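Local coordinates for protein squalene synthase HpnC (Alicyclobacillus acidocaldarius subsp. acidocaldarius, PDB 4HD1) that probably works as a squalene synthase-type transferase of the squalene/phytoene synthase family, an all-helical isoprenoid synthase, at residues G5-E10 against L92-A97; Y45-F50 against E104-L109; G82-T85 against F89-L92. All coordinates share one frame; numbering follows the deposited sequence.

Overall arrangement
From the N terminus, the loop at 5-10 is met 82 residues later by helix 87-99, so interaction 1 closes the widest loop of the three. Interaction 2 starts inside that loop, on helix 41-56, and ends beyond it on helix 104-118, so the two cross. Interaction 3 is local: it shuts the short turn between helix 65-81 and helix 87-99 and is nested within the loop closed by interaction 2. Helix 87-99 joins all three, since L92 belongs to interactions 1 and 3 and its CD1 packs on F106 of interaction 2. T95 OG1 to S46 OG, 2.8 Å, is a probable hydrogen bond linking interactions 1 and 2.

Interaction 1. Residues G5-E10 against L92-A97; sequences GSVPVE and LQFTIA
P8 and F94 touch, their side chains coming from opposite directions, the proline from the N-terminal loop and the phenylalanine from helix 87-99. This joins the loop that leads into helix 12-25 with one helix of the all-helical squalene/phytoene synthase fold. CD and CG of the P8 ring meet the outer end of the F94 ring: P8 CD is 3.6 Å from F94 CZ, and P8 CG is 3.7 Å from the same carbon. The proline carbons approach the aromatic ring obliquely, so no ring stack forms and the contact is purely apolar. V7 adds a second, looser touch. Its side chain slides past the phenylalanine in the opposite direction, and CG2 comes to 4.1 Å from F94 CE2. The two loop residues thus share the outer end of one ring, P8 spanning CE1, CZ and CE2 while V7 reaches CE2. F94 extends this far because its CG stands anti to the backbone N (chi1 -178°), which sends the ring outward from the helix and lets it bridge backbones whose closest CA atoms, those of V7 and F94, are 9.2 Å apart. Behind this first shell, F15 of helix 12-25 touches both V7 and F94, and P42 of helix 41-56 packs on V7. The loop backbone has a polar tether as well, V7 O accepting a hydrogen bond from R12 NE. On the helix side F94 O is hydrogen-bonded to T98 OG1, and one residue earlier the backbone is held by A97 N donating to Q93 O at 3.3 Å.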
ATOM      1  N   GLY A   5      -2.328  -5.345 -26.144  1.00 73.18           N
ATOM      2  CA  GLY A   5      -1.578  -5.451 -27.402  1.00 73.52           C
ATOM      3  C   GLY A   5      -0.074  -5.214 -27.315  1.00 74.26           C
ATOM      4  O   GLY A   5       0.658  -5.548 -28.248  1.00 77.23           O
ATOM      5  N   SER A   6       0.391  -4.644 -26.201  1.00 72.47           N
ATOM      6  CA  SER A   6       1.816  -4.333 -26.012  1.00 75.60           C
ATOM      7  C   SER A   6       2.592  -5.460 -25.311  1.00 74.14           C
ATOM      8  O   SER A   6       3.795  -5.351 -25.077  1.00 77.61           O
ATOM      9  CB  SER A   6       1.980  -3.010 -25.259  1.00 76.57           C
ATOM     10  OG  SER A   6       1.562  -3.146 -23.915  1.00 78.31           O
ATOM     11  N   VAL A   7       1.881  -6.540 -24.998  1.00 73.35           N
ATOM     12  CA  VAL A   7       2.437  -7.748 -24.396  1.00 68.82           C
ATOM     13  C   VAL A   7       2.534  -8.842 -25.480  1.00 66.23           C
ATOM     14  O   VAL A   7       1.766  -8.800 -26.447  1.00 65.24           O
ATOM     15  CB  VAL A   7       1.557  -8.151 -23.182  1.00 67.66           C
ATOM     16  CG1 VAL A   7       1.186  -9.632 -23.171  1.00 63.17           C
ATOM     17  CG2 VAL A   7       2.217  -7.712 -21.882  1.00 68.33           C
ATOM     18  N   PRO A   8       3.489  -9.799 -25.351  1.00 66.01           N
ATOM     19  CA  PRO A   8       3.613 -10.857 -26.367  1.00 65.41           C
ATOM     20  C   PRO A   8       2.355 -11.719 -26.469  1.00 66.85           C
ATOM     21  O   PRO A   8       1.713 -12.004 -25.448  1.00 65.34           O
ATOM     22  CB  PRO A   8       4.791 -11.702 -25.866  1.00 63.57           C
ATOM     23  CG  PRO A   8       5.555 -10.797 -24.964  1.00 66.41           C
ATOM     24  CD  PRO A   8       4.509  -9.951 -24.297  1.00 65.82           C
ATOM     25  N   VAL A   9       2.026 -12.121 -27.698  1.00 65.22           N
ATOM     26  CA  VAL A   9       0.809 -12.880 -28.020  1.00 64.58           C
ATOM     27  C   VAL A   9       0.530 -14.044 -27.059  1.00 65.50           C
ATOM     28  O   VAL A   9      -0.609 -14.211 -26.618  1.00 63.33           O
ATOM     29  CB  VAL A   9       0.813 -13.370 -29.499  1.00 66.94           C
ATOM     30  CG1 VAL A   9      -0.370 -14.294 -29.785  1.00 63.52           C
ATOM     31  CG2 VAL A   9       0.808 -12.188 -30.467  1.00 61.40           C
ATOM     32  N   GLU A  10       1.562 -14.825 -26.724  1.00 68.45           N
ATOM     33  CA  GLU A  10       1.401 -16.007 -25.860  1.00 70.86           C
ATOM     34  C   GLU A  10       0.982 -15.634 -24.453  1.00 66.75           C
ATOM     35  O   GLU A  10       0.383 -16.447 -23.756  1.00 69.07           O
ATOM     36  CB  GLU A  10       2.682 -16.846 -25.760  1.00 75.18           C
ATOM     37  CG  GLU A  10       3.584 -16.822 -26.981  1.00 88.89           C
ATOM     38  CD  GLU A  10       4.452 -15.576 -27.040  1.00 88.70           C
ATOM     39  OE1 GLU A  10       4.599 -15.008 -28.142  1.00 86.12           O
ATOM     40  OE2 GLU A  10       4.979 -15.166 -25.983  1.00 91.29           O
ATOM     41  N   LEU A  92       3.167 -12.045 -14.024  1.00 58.75           N
ATOM     42  CA  LEU A  92       4.134 -11.420 -13.118  1.00 59.80           C
ATOM     43  C   LEU A  92       5.585 -11.744 -13.496  1.00 61.17           C
ATOM     44  O   LEU A  92       6.444 -10.860 -13.482  1.00 60.21           O
ATOM     45  CB  LEU A  92       3.865 -11.790 -11.654  1.00 58.95           C
ATOM     46  CG  LEU A  92       4.559 -10.900 -10.613  1.00 58.90           C
ATOM     47  CD1 LEU A  92       3.981  -9.490 -10.633  1.00 55.92           C
ATOM     48  CD2 LEU A  92       4.458 -11.499  -9.217  1.00 57.13           C
ATOM     49  N   GLN A  93       5.835 -13.007 -13.833  1.00 60.18           N
ATOM     50  CA  GLN A  93       7.133 -13.496 -14.313  1.00 61.79           C
ATOM     51  C   GLN A  93       7.697 -12.681 -15.485  1.00 60.72           C
ATOM     52  O   GLN A  93       8.885 -12.346 -15.507  1.00 58.59           O
ATOM     53  CB  GLN A  93       6.972 -14.947 -14.746  1.00 62.71           C
ATOM     54  CG  GLN A  93       8.246 -15.739 -14.910  1.00 65.58           C
ATOM     55  CD  GLN A  93       7.945 -17.222 -15.027  1.00 70.43           C
ATOM     56  OE1 GLN A  93       8.139 -17.975 -14.079  1.00 76.58           O
ATOM     57  NE2 GLN A  93       7.437 -17.640 -16.182  1.00 63.84           N
ATOM     58  N   PHE A  94       6.842 -12.382 -16.458  1.00 58.30           N
ATOM     59  CA  PHE A  94       7.224 -11.531 -17.571  1.00 59.13           C
ATOM     60  C   PHE A  94       7.522 -10.115 -17.080  1.00 60.14           C
ATOM     61  O   PHE A  94       8.567  -9.549 -17.415  1.00 62.03           O
ATOM     62  CB  PHE A  94       6.136 -11.509 -18.640  1.00 57.56           C
ATOM     63  CG  PHE A  94       6.489 -10.677 -19.836  1.00 58.81           C
ATOM     64  CD1 PHE A  94       7.473 -11.107 -20.736  1.00 59.93           C
ATOM     65  CD2 PHE A  94       5.855  -9.461 -20.065  1.00 58.31           C
ATOM     66  CE1 PHE A  94       7.812 -10.339 -21.845  1.00 60.06           C
ATOM     67  CE2 PHE A  94       6.187  -8.692 -21.176  1.00 59.57           C
ATOM     68  CZ  PHE A  94       7.168  -9.128 -22.064  1.00 60.36           C
ATOM     69  N   THR A  95       6.609  -9.568 -16.279  1.00 57.93           N
ATOM     70  CA  THR A  95       6.780  -8.251 -15.662  1.00 59.18           C
ATOM     71  C   THR A  95       8.080  -8.141 -14.848  1.00 61.06           C
ATOM     72  O   THR A  95       8.849  -7.202 -15.055  1.00 61.36           O
ATOM     73  CB  THR A  95       5.553  -7.868 -14.810  1.00 57.98           C
ATOM     74  OG1 THR A  95       4.422  -7.661 -15.672  1.00 55.63           O
ATOM     75  CG2 THR A  95       5.816  -6.601 -14.013  1.00 57.18           C
ATOM     76  N   ILE A  96       8.326  -9.095 -13.945  1.00 61.87           N
ATOM     77  CA  ILE A  96       9.575  -9.133 -13.177  1.00 62.72           C
ATOM     78  C   ILE A  96      10.759  -8.919 -14.116  1.00 63.71           C
ATOM     79  O   ILE A  96      11.588  -8.038 -13.889  1.00 64.05           O
ATOM     80  CB  ILE A  96       9.816 -10.486 -12.448  1.00 62.43           C
ATOM     81  CG1 ILE A  96       8.654 -10.903 -11.523  1.00 62.03           C
ATOM     82  CG2 ILE A  96      11.162 -10.483 -11.724  1.00 59.01           C
ATOM     83  CD1 ILE A  96       8.280  -9.908 -10.462  1.00 63.66           C
ATOM     84  N   ALA A  97      10.827  -9.731 -15.169  1.00 63.39           N
ATOM     85  CA  ALA A  97      11.975  -9.745 -16.070  1.00 65.68           C
ATOM     86  C   ALA A  97      12.078  -8.474 -16.918  1.00 66.28           C
ATOM     87  O   ALA A  97      13.147  -7.884 -17.014  1.00 68.49           O
ATOM     88  CB  ALA A  97      11.947 -10.988 -16.950  1.00 62.61           C
TER

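Interaction 2. Residues Y45-F50 against E104-L109; sequences YSVYAF and EPFLRL. With SO4 (sulfate ion), chain B.
F50 and F106 are brought together by different first torsions: F50 has CG anti to its backbone N (chi1 170°), whereas F106 has CG anti to its carbonyl carbon. Their side chains then pass at a slant, and the rings form a T-shaped (edge-to-face) stack, with planes at 88° and centroids 5.0 Å apart. F106 supplies the edge. Its CD1 stands 3.5 Å above the plane of the F50 ring, over the centre, and approaches F50 CE2 to 3.6 Å. The outer end of F50 also reaches the backbone of helix 104-118, where CZ lies 3.6 Å from F106 O. L109 comes in at the rim of the F50 ring, its CD1 near the ring plane and 4.1 Å from CE2, while V47 CG2 touches F106 CZ only loosely. The contact is a buried helix-helix interface of the all-helical fold: the segment axes run at 31° and approach to 11.9 Å at the closest, with the two phenylalanines packed between them. With an alanine here instead of F50, the edge of F106 is likely to lose the face it packs on, and a gap to open beside L109. Other helices enclose the pair: L76 of helix 65-81 and L92 of helix 87-99 each touch both phenylalanines, and L142 of helix 137-146 packs on F106. On another side of helix 41-56, Y45 OH lies a doubtfully short 2.4 Å from O3 of a sulfate, probably from the crystallisation liquor, apparently as donor; R19 NE and A3 N also hydrogen-bond this ion.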
ATOM      1  N   TYR A  45      -1.278  -4.231 -13.887  1.00 51.10           N
ATOM      2  CA  TYR A  45      -2.249  -5.301 -13.691  1.00 51.13           C
ATOM      3  C   TYR A  45      -1.637  -6.516 -13.010  1.00 52.00           C
ATOM      4  O   TYR A  45      -2.253  -7.085 -12.105  1.00 54.83           O
ATOM      5  CB  TYR A  45      -2.938  -5.702 -15.002  1.00 50.91           C
ATOM      6  CG  TYR A  45      -3.773  -4.604 -15.624  1.00 53.09           C
ATOM      7  CD1 TYR A  45      -4.722  -3.905 -14.872  1.00 55.41           C
ATOM      8  CD2 TYR A  45      -3.628  -4.271 -16.970  1.00 53.31           C
ATOM      9  CE1 TYR A  45      -5.490  -2.901 -15.440  1.00 58.04           C
ATOM     10  CE2 TYR A  45      -4.396  -3.266 -17.550  1.00 55.01           C
ATOM     11  CZ  TYR A  45      -5.322  -2.581 -16.780  1.00 58.22           C
ATOM     12  OH  TYR A  45      -6.085  -1.581 -17.344  1.00 60.02           O
ATOM     13  N   SER A  46      -0.426  -6.899 -13.408  1.00 51.67           N
ATOM     14  CA  SER A  46       0.207  -8.076 -12.800  1.00 55.63           C
ATOM     15  C   SER A  46       0.671  -7.822 -11.359  1.00 55.25           C
ATOM     16  O   SER A  46       0.575  -8.710 -10.507  1.00 55.92           O
ATOM     17  CB  SER A  46       1.358  -8.604 -13.655  1.00 56.82           C
ATOM     18  OG  SER A  46       2.376  -7.633 -13.790  1.00 60.44           O
ATOM     19  N   VAL A  47       1.164  -6.615 -11.084  1.00 53.22           N
ATOM     20  CA  VAL A  47       1.591  -6.268  -9.730  1.00 50.39           C
ATOM     21  C   VAL A  47       0.383  -6.167  -8.804  1.00 50.92           C
ATOM     22  O   VAL A  47       0.407  -6.678  -7.679  1.00 50.62           O
ATOM     23  CB  VAL A  47       2.427  -4.980  -9.702  1.00 50.02           C
ATOM     24  CG1 VAL A  47       2.619  -4.492  -8.275  1.00 50.09           C
ATOM     25  CG2 VAL A  47       3.773  -5.231 -10.364  1.00 48.69           C
ATOM     26  N   TYR A  48      -0.680  -5.535  -9.292  1.00 52.95           N
ATOM     27  CA  TYR A  48      -1.899  -5.417  -8.503  1.00 54.27           C
ATOM     28  C   TYR A  48      -2.623  -6.744  -8.294  1.00 55.54           C
ATOM     29  O   TYR A  48      -3.142  -6.979  -7.195  1.00 56.22           O
ATOM     30  CB  TYR A  48      -2.810  -4.317  -9.044  1.00 57.48           C
ATOM     31  CG  TYR A  48      -2.418  -2.963  -8.499  1.00 62.90           C
ATOM     32  CD1 TYR A  48      -2.981  -2.477  -7.316  1.00 69.00           C
ATOM     33  CD2 TYR A  48      -1.453  -2.179  -9.137  1.00 65.07           C
ATOM     34  CE1 TYR A  48      -2.613  -1.240  -6.801  1.00 72.19           C
ATOM     35  CE2 TYR A  48      -1.080  -0.937  -8.630  1.00 68.79           C
ATOM     36  CZ  TYR A  48      -1.665  -0.475  -7.466  1.00 74.22           C
ATOM     37  OH  TYR A  48      -1.303   0.748  -6.953  1.00 84.58           O
ATOM     38  N   ALA A  49      -2.637  -7.615  -9.307  1.00 54.58           N
ATOM     39  CA  ALA A  49      -3.168  -8.972  -9.120  1.00 57.17           C
ATOM     40  C   ALA A  49      -2.374  -9.691  -8.033  1.00 57.54           C
ATOM     41  O   ALA A  49      -2.954 -10.352  -7.183  1.00 62.14           O
ATOM     42  CB  ALA A  49      -3.163  -9.775 -10.417  1.00 56.83           C
ATOM     43  N   PHE A  50      -1.052  -9.535  -8.029  1.00 56.72           N
ATOM     44  CA  PHE A  50      -0.241 -10.089  -6.947  1.00 58.41           C
ATOM     45  C   PHE A  50      -0.689  -9.583  -5.562  1.00 59.84           C
ATOM     46  O   PHE A  50      -0.818 -10.376  -4.630  1.00 62.16           O
ATOM     47  CB  PHE A  50       1.254  -9.827  -7.168  1.00 57.88           C
ATOM     48  CG  PHE A  50       2.103 -10.165  -5.969  1.00 61.12           C
ATOM     49  CD1 PHE A  50       2.624 -11.449  -5.804  1.00 60.82           C
ATOM     50  CD2 PHE A  50       2.354  -9.209  -4.987  1.00 60.77           C
ATOM     51  CE1 PHE A  50       3.390 -11.766  -4.694  1.00 59.69           C
ATOM     52  CE2 PHE A  50       3.113  -9.522  -3.872  1.00 61.32           C
ATOM     53  CZ  PHE A  50       3.633 -10.802  -3.727  1.00 61.22           C
ATOM     54  N   GLU A 104      12.593  -8.221  -3.014  1.00 69.14           N
ATOM     55  CA  GLU A 104      12.286  -7.751  -1.657  1.00 70.64           C
ATOM     56  C   GLU A 104      10.887  -7.119  -1.470  1.00 66.72           C
ATOM     57  O   GLU A 104      10.197  -7.441  -0.503  1.00 68.39           O
ATOM     58  CB  GLU A 104      13.389  -6.816  -1.128  1.00 70.90           C
ATOM     59  CG  GLU A 104      13.249  -6.482   0.352  1.00 75.59           C
ATOM     60  CD  GLU A 104      14.196  -5.390   0.820  1.00 83.91           C
ATOM     61  OE1 GLU A 104      14.384  -4.381   0.098  1.00 80.10           O
ATOM     62  OE2 GLU A 104      14.747  -5.532   1.930  1.00 96.36           O
ATOM     63  N   PRO A 105      10.465  -6.222  -2.385  1.00 63.42           N
ATOM     64  CA  PRO A 105       9.143  -5.622  -2.159  1.00 59.83           C
ATOM     65  C   PRO A 105       7.994  -6.626  -2.175  1.00 60.16           C
ATOM     66  O   PRO A 105       7.048  -6.478  -1.400  1.00 60.27           O
ATOM     67  CB  PRO A 105       9.001  -4.631  -3.315  1.00 58.54           C
ATOM     68  CG  PRO A 105      10.404  -4.313  -3.710  1.00 60.14           C
ATOM     69  CD  PRO A 105      11.167  -5.589  -3.519  1.00 63.30           C
ATOM     70  N   PHE A 106       8.077  -7.634  -3.042  1.00 59.74           N
ATOM     71  CA  PHE A 106       7.061  -8.687  -3.090  1.00 60.02           C
ATOM     72  C   PHE A 106       7.024  -9.480  -1.783  1.00 62.96           C
ATOM     73  O   PHE A 106       5.945  -9.698  -1.221  1.00 62.69           O
ATOM     74  CB  PHE A 106       7.299  -9.621  -4.271  1.00 58.83           C
ATOM     75  CG  PHE A 106       7.085  -8.972  -5.605  1.00 57.13           C
ATOM     76  CD1 PHE A 106       5.805  -8.833  -6.129  1.00 56.82           C
ATOM     77  CD2 PHE A 106       8.165  -8.501  -6.342  1.00 56.93           C
ATOM     78  CE1 PHE A 106       5.605  -8.230  -7.361  1.00 57.38           C
ATOM     79  CE2 PHE A 106       7.972  -7.904  -7.576  1.00 55.25           C
ATOM     80  CZ  PHE A 106       6.690  -7.767  -8.088  1.00 56.37           C
ATOM     81  N   LEU A 107       8.202  -9.889  -1.304  1.00 62.89           N
ATOM     82  CA  LEU A 107       8.334 -10.589  -0.020  1.00 64.95           C
ATOM     83  C   LEU A 107       7.857  -9.742   1.164  1.00 66.20           C
ATOM     84  O   LEU A 107       7.393 -10.280   2.158  1.00 69.71           O
ATOM     85  CB  LEU A 107       9.782 -11.034   0.223  1.00 65.21           C
ATOM     86  CG  LEU A 107      10.413 -12.079  -0.701  1.00 70.43           C
ATOM     87  CD1 LEU A 107      11.916 -12.149  -0.464  1.00 73.93           C
ATOM     88  CD2 LEU A 107       9.781 -13.451  -0.520  1.00 69.24           C
ATOM     89  N   ARG A 108       7.974  -8.423   1.055  1.00 64.98           N
ATOM     90  CA  ARG A 108       7.530  -7.534   2.130  1.00 62.46           C
ATOM     91  C   ARG A 108       6.014  -7.401   2.189  1.00 64.29           C
ATOM     92  O   ARG A 108       5.434  -7.321   3.272  1.00 64.38           O
ATOM     93  CB  ARG A 108       8.206  -6.171   2.037  1.00 59.39           C
ATOM     94  CG  ARG A 108       9.626  -6.225   2.550  1.00 60.66           C
ATOM     95  CD  ARG A 108      10.299  -4.873   2.545  1.00 65.40           C
ATOM     96  NE  ARG A 108      11.527  -4.926   3.332  1.00 71.63           N
ATOM     97  CZ  ARG A 108      12.398  -3.928   3.441  1.00 75.48           C
ATOM     98  NH1 ARG A 108      12.189  -2.779   2.810  1.00 79.80           N
ATOM     99  NH2 ARG A 108      13.485  -4.081   4.183  1.00 73.45           N
ATOM    100  N   LEU A 109       5.381  -7.397   1.023  1.00 63.52           N
ATOM    101  CA  LEU A 109       3.925  -7.360   0.946  1.00 64.47           C
ATOM    102  C   LEU A 109       3.309  -8.623   1.527  1.00 67.38           C
ATOM    103  O   LEU A 109       2.242  -8.565   2.144  1.00 67.57           O
ATOM    104  CB  LEU A 109       3.469  -7.164  -0.497  1.00 59.94           C
ATOM    105  CG  LEU A 109       3.648  -5.734  -0.989  1.00 59.36           C
ATOM    106  CD1 LEU A 109       3.644  -5.701  -2.510  1.00 58.85           C
ATOM    107  CD2 LEU A 109       2.583  -4.815  -0.394  1.00 56.67           C
TER
HETATM  108  S   SO4 B 301      -6.340  -1.333 -20.773  1.00 45.10           S
HETATM  109  O1  SO4 B 301      -5.763  -0.867 -22.065  1.00 46.30           O
HETATM  110  O2  SO4 B 301      -6.258  -2.823 -20.672  1.00 61.31           O
HETATM  111  O3  SO4 B 301      -5.592  -0.789 -19.606  1.00 58.05           O
HETATM  112  O4  SO4 B 301      -7.754  -0.827 -20.761  1.00 45.26           O

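Interaction 3. Residues G82-T85 against F89-L92; sequences GEAT and FRAL
A84 presses its methyl group against the backbone of helix 87-99, and more of its surface is buried here than that of any other residue in the two segments. The CB of A84 points toward the helix, 3.3 Å from F89 O and 3.6 Å from R90 N, and so rests on the peptide link between these two residues. It also meets the root of the F89 side chain, CB to CB at 3.8 Å; beyond that the phenylalanine ring leads away, to an edge-to-face pairing with Y72. R90 also touches A84, its CG 4.1 Å from A84 CB. Its chain bends at chi3 (-98°), which swings the guanidinium back to T85, where NH2 is 3.6 Å from T85 O. That approach is oblique and makes no hydrogen bond; the strongest polar partner of R90 is D14 on helix 12-25, through a salt bridge from NH1. A84 N is in turn hydrogen-bonded to Q93 OE1, one helical turn on from F89, which fixes the loop to the helix it precedes. With G82 leaving helix 65-81 at positive phi (79°), this is a tight helix-loop-helix connection within an all-helical isoprenoid synthase fold.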
ATOM      1  N   GLY A  82      11.659 -18.287 -13.141  1.00 89.76           N
ATOM      2  CA  GLY A  82      11.178 -18.556 -14.494  1.00 87.16           C
ATOM      3  C   GLY A  82      10.387 -19.848 -14.601  1.00 89.84           C
ATOM      4  O   GLY A  82      10.400 -20.506 -15.638  1.00 88.67           O
ATOM      5  N   GLU A  83       9.682 -20.202 -13.529  1.00 92.88           N
ATOM      6  CA  GLU A  83       8.905 -21.438 -13.484  1.00 93.54           C
ATOM      7  C   GLU A  83       7.543 -21.257 -12.801  1.00 87.94           C
ATOM      8  O   GLU A  83       7.101 -22.108 -12.024  1.00 85.16           O
ATOM      9  CB  GLU A  83       9.722 -22.553 -12.821  1.00 99.24           C
ATOM     10  CG  GLU A  83      10.371 -22.147 -11.505  1.00103.43           C
ATOM     11  CD  GLU A  83      11.491 -23.076 -11.076  1.00115.27           C
ATOM     12  OE1 GLU A  83      12.075 -23.760 -11.945  1.00116.33           O
ATOM     13  OE2 GLU A  83      11.792 -23.113  -9.862  1.00110.49           O
ATOM     14  N   ALA A  84       6.881 -20.144 -13.109  1.00 82.74           N
ATOM     15  CA  ALA A  84       5.531 -19.869 -12.615  1.00 83.23           C
ATOM     16  C   ALA A  84       4.548 -20.913 -13.135  1.00 85.85           C
ATOM     17  O   ALA A  84       4.795 -21.536 -14.165  1.00 85.02           O
ATOM     18  CB  ALA A  84       5.092 -18.475 -13.027  1.00 72.51           C
ATOM     19  N   THR A  85       3.439 -21.101 -12.422  1.00 90.40           N
ATOM     20  CA  THR A  85       2.452 -22.128 -12.782  1.00 91.21           C
ATOM     21  C   THR A  85       1.008 -21.604 -12.893  1.00 86.73           C
ATOM     22  O   THR A  85       0.125 -22.307 -13.374  1.00 88.15           O
ATOM     23  CB  THR A  85       2.522 -23.346 -11.825  1.00 91.53           C
ATOM     24  OG1 THR A  85       2.484 -22.900 -10.464  1.00 83.36           O
ATOM     25  CG2 THR A  85       3.812 -24.141 -12.049  1.00 90.84           C
ATOM     26  N   PHE A  89       0.809 -15.463 -12.114  1.00 61.87           N
ATOM     27  CA  PHE A  89       2.245 -15.500 -11.870  1.00 62.32           C
ATOM     28  C   PHE A  89       3.092 -15.641 -13.133  1.00 63.87           C
ATOM     29  O   PHE A  89       4.260 -15.257 -13.131  1.00 63.74           O
ATOM     30  CB  PHE A  89       2.598 -16.575 -10.842  1.00 64.30           C
ATOM     31  CG  PHE A  89       2.403 -16.130  -9.418  1.00 65.59           C
ATOM     32  CD1 PHE A  89       3.327 -15.282  -8.805  1.00 64.80           C
ATOM     33  CD2 PHE A  89       1.295 -16.553  -8.686  1.00 65.65           C
ATOM     34  CE1 PHE A  89       3.150 -14.867  -7.493  1.00 66.10           C
ATOM     35  CE2 PHE A  89       1.112 -16.143  -7.372  1.00 64.49           C
ATOM     36  CZ  PHE A  89       2.041 -15.299  -6.774  1.00 65.59           C
ATOM     37  N   ARG A  90       2.520 -16.194 -14.200  1.00 64.48           N
ATOM     38  CA  ARG A  90       3.181 -16.167 -15.504  1.00 65.46           C
ATOM     39  C   ARG A  90       3.259 -14.720 -16.003  1.00 61.43           C
ATOM     40  O   ARG A  90       4.305 -14.280 -16.481  1.00 60.28           O
ATOM     41  CB  ARG A  90       2.475 -17.074 -16.520  1.00 67.76           C
ATOM     42  CG  ARG A  90       3.073 -18.470 -16.626  1.00 69.42           C
ATOM     43  CD  ARG A  90       2.369 -19.347 -17.659  1.00 71.32           C
ATOM     44  NE  ARG A  90       1.388 -20.222 -17.023  1.00 75.28           N
ATOM     45  CZ  ARG A  90       0.072 -20.181 -17.228  1.00 75.35           C
ATOM     46  NH1 ARG A  90      -0.456 -19.319 -18.084  1.00 78.71           N
ATOM     47  NH2 ARG A  90      -0.719 -21.021 -16.579  1.00 76.60           N
ATOM     48  N   ALA A  91       2.163 -13.977 -15.867  1.00 59.44           N
ATOM     49  CA  ALA A  91       2.173 -12.558 -16.204  1.00 59.82           C
ATOM     50  C   ALA A  91       3.196 -11.807 -15.337  1.00 60.36           C
ATOM     51  O   ALA A  91       4.020 -11.049 -15.862  1.00 58.36           O
ATOM     52  CB  ALA A  91       0.782 -11.957 -16.065  1.00 58.18           C
ATOM     53  N   LEU A  92       3.167 -12.045 -14.024  1.00 58.75           N
ATOM     54  CA  LEU A  92       4.134 -11.420 -13.118  1.00 59.80           C
ATOM     55  C   LEU A  92       5.585 -11.744 -13.496  1.00 61.17           C
ATOM     56  O   LEU A  92       6.444 -10.860 -13.482  1.00 60.21           O
ATOM     57  CB  LEU A  92       3.865 -11.790 -11.654  1.00 58.95           C
ATOM     58  CG  LEU A  92       4.559 -10.900 -10.613  1.00 58.90           C
ATOM     59  CD1 LEU A  92       3.981  -9.490 -10.633  1.00 55.92           C
ATOM     60  CD2 LEU A  92       4.458 -11.499  -9.217  1.00 57.13           C
TER